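Local coordinates for SPbeta prophage-derived aminoglycoside N(3')-acetyltransferase-like protein YokD (Bacillus subtilis, PDB 2NYG) that probably acts as an N-acetyltransferase of the antibiotic N-acetyltransferase family, binds coenzyme A, and may contribute to antibiotic resistance, at residues A[94-102]-A[202-211]. Residues are numbered along the deposited sequence; the frame is centred on the assembly and turned at random.
Sequences IRESMPAYN and PIIVEGKRVW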
loop_
_atom_site.group_PDB
_atom_site.type_symbol
_atom_site.label_atom_id
_atom_site.label_comp_id
_atom_site.label_asym_id
_atom_site.label_seq_id
_atom_site.Cartn_x
_atom_site.Cartn_y
_atom_site.Cartn_z
ATOM N N ILE A 94 -7.973 -22.827 7.510
ATOM C CA ILE A 94 -7.515 -21.452 7.580
ATOM C C ILE A 94 -6.212 -21.285 8.351
ATOM O O ILE A 94 -5.347 -20.519 7.924
ATOM C CB ILE A 94 -8.623 -20.552 8.192
ATOM C CG1 ILE A 94 -9.669 -20.260 7.113
ATOM C CG2 ILE A 94 -8.055 -19.251 8.734
ATOM C CD1 ILE A 94 -10.867 -19.477 7.567
ATOM N N ARG A 95 -6.046 -22.012 9.467
ATOM C CA ARG A 95 -4.840 -21.888 10.274
ATOM C C ARG A 95 -3.811 -22.634 9.525
ATOM O O ARG A 95 -2.648 -22.339 9.635
ATOM C CB ARG A 95 -4.986 -22.540 11.661
ATOM C CG ARG A 95 -6.132 -22.085 12.505
ATOM C CD ARG A 95 -6.268 -23.000 13.702
ATOM N NE ARG A 95 -7.411 -22.680 14.533
ATOM C CZ ARG A 95 -7.643 -23.278 15.688
ATOM N NH1 ARG A 95 -6.811 -24.216 16.133
ATOM N NH2 ARG A 95 -8.700 -22.930 16.393
ATOM N N GLU A 96 -4.263 -23.606 8.763
ATOM C CA GLU A 96 -3.379 -24.465 7.990
ATOM C C GLU A 96 -2.747 -23.824 6.744
ATOM O O GLU A 96 -1.584 -24.067 6.421
ATOM C CB GLU A 96 -4.177 -25.701 7.579
ATOM C CG GLU A 96 -3.396 -26.943 7.240
ATOM C CD GLU A 96 -4.335 -28.030 6.729
ATOM O OE1 GLU A 96 -5.419 -28.195 7.339
ATOM O OE2 GLU A 96 -4.008 -28.720 5.735
ATOM N N SER A 97 -3.515 -22.988 6.063
ATOM C CA SER A 97 -3.051 -22.367 4.846
ATOM C C SER A 97 -2.847 -20.866 4.926
ATOM O O SER A 97 -2.759 -20.205 3.894
ATOM C CB SER A 97 -4.041 -22.677 3.732
ATOM O OG SER A 97 -5.343 -22.258 4.101
ATOM N N MET A 98 -2.752 -20.310 6.127
ATOM C CA MET A 98 -2.566 -18.866 6.227
ATOM C C MET A 98 -1.115 -18.461 5.964
ATOM O O MET A 98 -0.201 -18.887 6.673
ATOM C CB MET A 98 -3.004 -18.377 7.604
ATOM C CG MET A 98 -2.998 -16.882 7.753
ATOM S SD MET A 98 -3.611 -16.408 9.365
ATOM C CE MET A 98 -5.340 -16.712 9.178
ATOM N N PRO A 99 -0.882 -17.638 4.925
ATOM C CA PRO A 99 0.494 -17.220 4.638
ATOM C C PRO A 99 1.127 -16.643 5.888
ATOM O O PRO A 99 0.520 -15.824 6.575
ATOM C CB PRO A 99 0.317 -16.161 3.557
ATOM C CG PRO A 99 -0.867 -16.668 2.799
ATOM C CD PRO A 99 -1.813 -17.102 3.915
ATOM N N ALA A 100 2.339 -17.089 6.187
ATOM C CA ALA A 100 3.049 -16.595 7.342
ATOM C C ALA A 100 3.335 -15.096 7.203
ATOM O O ALA A 100 3.368 -14.546 6.100
ATOM C CB ALA A 100 4.336 -17.352 7.505
ATOM N N TYR A 101 3.542 -14.446 8.341
ATOM C CA TYR A 101 3.835 -13.025 8.383
ATOM C C TYR A 101 5.247 -12.727 7.904
ATOM O O TYR A 101 6.191 -13.392 8.297
ATOM C CB TYR A 101 3.694 -12.506 9.813
ATOM C CG TYR A 101 4.246 -11.113 10.004
ATOM C CD1 TYR A 101 3.551 -10.008 9.523
ATOM C CD2 TYR A 101 5.487 -10.908 10.621
ATOM C CE1 TYR A 101 4.063 -8.726 9.644
ATOM C CE2 TYR A 101 6.021 -9.630 10.751
ATOM C CZ TYR A 101 5.300 -8.533 10.255
ATOM O OH TYR A 101 5.802 -7.255 10.334
ATOM N N ASN A 102 5.390 -11.708 7.073
ATOM C CA ASN A 102 6.702 -11.327 6.582
ATOM C C ASN A 102 6.793 -9.802 6.630
ATOM O O ASN A 102 5.981 -9.119 6.020
ATOM C CB ASN A 102 6.883 -11.844 5.150
ATOM C CG ASN A 102 8.299 -11.697 4.651
ATOM O OD1 ASN A 102 8.796 -10.589 4.476
ATOM N ND2 ASN A 102 8.962 -12.819 4.425
ATOM N N PRO A 202 0.647 -17.237 12.056
ATOM C CA PRO A 202 1.564 -17.857 11.100
ATOM C C PRO A 202 2.919 -17.159 11.211
ATOM O O PRO A 202 2.999 -15.937 11.199
ATOM C CB PRO A 202 0.893 -17.582 9.760
ATOM C CG PRO A 202 -0.549 -17.547 10.115
ATOM C CD PRO A 202 -0.540 -16.718 11.361
ATOM N N ILE A 203 3.985 -17.929 11.340
ATOM C CA ILE A 203 5.308 -17.336 11.443
ATOM C C ILE A 203 6.305 -18.230 10.728
ATOM O O ILE A 203 5.979 -19.348 10.343
ATOM C CB ILE A 203 5.730 -17.206 12.899
ATOM C CG1 ILE A 203 4.656 -16.472 13.685
ATOM C CG2 ILE A 203 7.020 -16.435 12.994
ATOM C CD1 ILE A 203 4.910 -16.498 15.166
ATOM N N ILE A 204 7.519 -17.738 10.535
ATOM C CA ILE A 204 8.538 -18.535 9.878
ATOM C C ILE A 204 9.668 -18.792 10.862
ATOM O O ILE A 204 10.311 -17.858 11.348
ATOM C CB ILE A 204 9.098 -17.820 8.642
ATOM C CG1 ILE A 204 7.964 -17.468 7.683
ATOM C CG2 ILE A 204 10.098 -18.714 7.942
ATOM C CD1 ILE A 204 8.414 -16.641 6.499
ATOM N N VAL A 205 9.890 -20.065 11.174
ATOM C CA VAL A 205 10.955 -20.444 12.091
ATOM C C VAL A 205 11.857 -21.469 11.423
ATOM O O VAL A 205 11.386 -22.479 10.901
ATOM C CB VAL A 205 10.407 -21.058 13.392
ATOM C CG1 VAL A 205 11.548 -21.258 14.367
ATOM C CG2 VAL A 205 9.341 -20.162 13.993
ATOM N N GLU A 206 13.156 -21.197 11.441
ATOM C CA GLU A 206 14.125 -22.093 10.833
ATOM C C GLU A 206 13.933 -22.098 9.321
ATOM O O GLU A 206 14.406 -22.996 8.623
ATOM C CB GLU A 206 13.966 -23.507 11.403
ATOM N N GLY A 207 13.234 -21.083 8.825
ATOM C CA GLY A 207 12.989 -20.978 7.401
ATOM C C GLY A 207 11.839 -21.842 6.939
ATOM O O GLY A 207 11.772 -22.208 5.767
ATOM N N LYS A 208 10.940 -22.178 7.856
ATOM C CA LYS A 208 9.769 -22.991 7.530
ATOM C C LYS A 208 8.547 -22.417 8.254
ATOM O O LYS A 208 8.643 -22.011 9.412
ATOM C CB LYS A 208 10.001 -24.439 7.948
ATOM N N ARG A 209 7.409 -22.364 7.567
ATOM C CA ARG A 209 6.181 -21.829 8.156
ATOM C C ARG A 209 5.773 -22.677 9.348
ATOM O O ARG A 209 5.767 -23.904 9.266
ATOM C CB ARG A 209 5.057 -21.817 7.132
ATOM C CG ARG A 209 3.749 -21.320 7.686
ATOM C CD ARG A 209 2.685 -21.372 6.620
ATOM N NE ARG A 209 1.385 -20.914 7.106
ATOM C CZ ARG A 209 0.631 -21.570 7.987
ATOM N NH1 ARG A 209 1.035 -22.725 8.495
ATOM N NH2 ARG A 209 -0.541 -21.070 8.352
ATOM N N VAL A 210 5.407 -22.022 10.444
ATOM C CA VAL A 210 5.048 -22.722 11.678
ATOM C C VAL A 210 4.010 -21.983 12.516
ATOM O O VAL A 210 4.363 -21.029 13.207
ATOM C CB VAL A 210 6.298 -22.909 12.576
ATOM C CG1 VAL A 210 5.891 -23.391 13.942
ATOM C CG2 VAL A 210 7.266 -23.900 11.944
ATOM N N TRP A 211 2.749 -22.424 12.478
ATOM C CA TRP A 211 1.698 -21.776 13.269
ATOM C C TRP A 211 2.074 -21.820 14.747
ATOM O O TRP A 211 2.155 -22.890 15.338
ATOM C CB TRP A 211 0.341 -22.460 13.057
ATOM C CG TRP A 211 -0.753 -21.842 13.885
ATOM C CD1 TRP A 211 -0.988 -22.052 15.210
ATOM C CD2 TRP A 211 -1.704 -20.842 13.463
ATOM N NE1 TRP A 211 -2.017 -21.250 15.645
ATOM C CE2 TRP A 211 -2.476 -20.498 14.596
ATOM C CE3 TRP A 211 -1.976 -20.204 12.238
ATOM C CZ2 TRP A 211 -3.504 -19.543 14.545
ATOM C CZ3 TRP A 211 -3.001 -19.250 12.188
ATOM C CH2 TRP A 211 -3.751 -18.932 13.340
#
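The Met-98 side chain packs against Pro-202 and the edge of Trp-211, two residues of a beta hairpin whose strands 204-205 and 208-209 are joined by a type I' turn from Val-205 to Lys-208. The hairpin packs against the end of helix 93-96 and the extended chain that follows it. With CG anti to the backbone N (chi1 -173°) and a bend at chi3, the Met-98 side chain runs across the proline ring, placing SD 3.4 Å from Pro-202 CG and at the edge of the indole in a Met-aromatic contact. One face of that indole receives Arg-95 CB in a CH-pi contact over the six-membered ring. Farther along, Ala-100 CB rests against Ile-204 CG1 at 3.6 Å, and Ala-100 CA against Pro-202 CB. Next to this packing, Tyr-101 N donates to Pro-202 O in a long but nearly straight bond (169°). Met-98 and Pro-99 also pack on Asn-46 of the second subunit, placing this contact next to the dimer interface. The polar edge belongs to Arg-209, whose extended chain carries its guanidinium to the carbonyls at and just beyond the helix end. Arg-209 NE and NH2 both grip Met-98 O side-on, almost exactly in the guanidinium plane, and Arg-209 NH2 also reaches Arg-95 O at 2.8 Å. Glu-96 O sits over one guanidinium face, 3.6 Å from Arg-209 NH1.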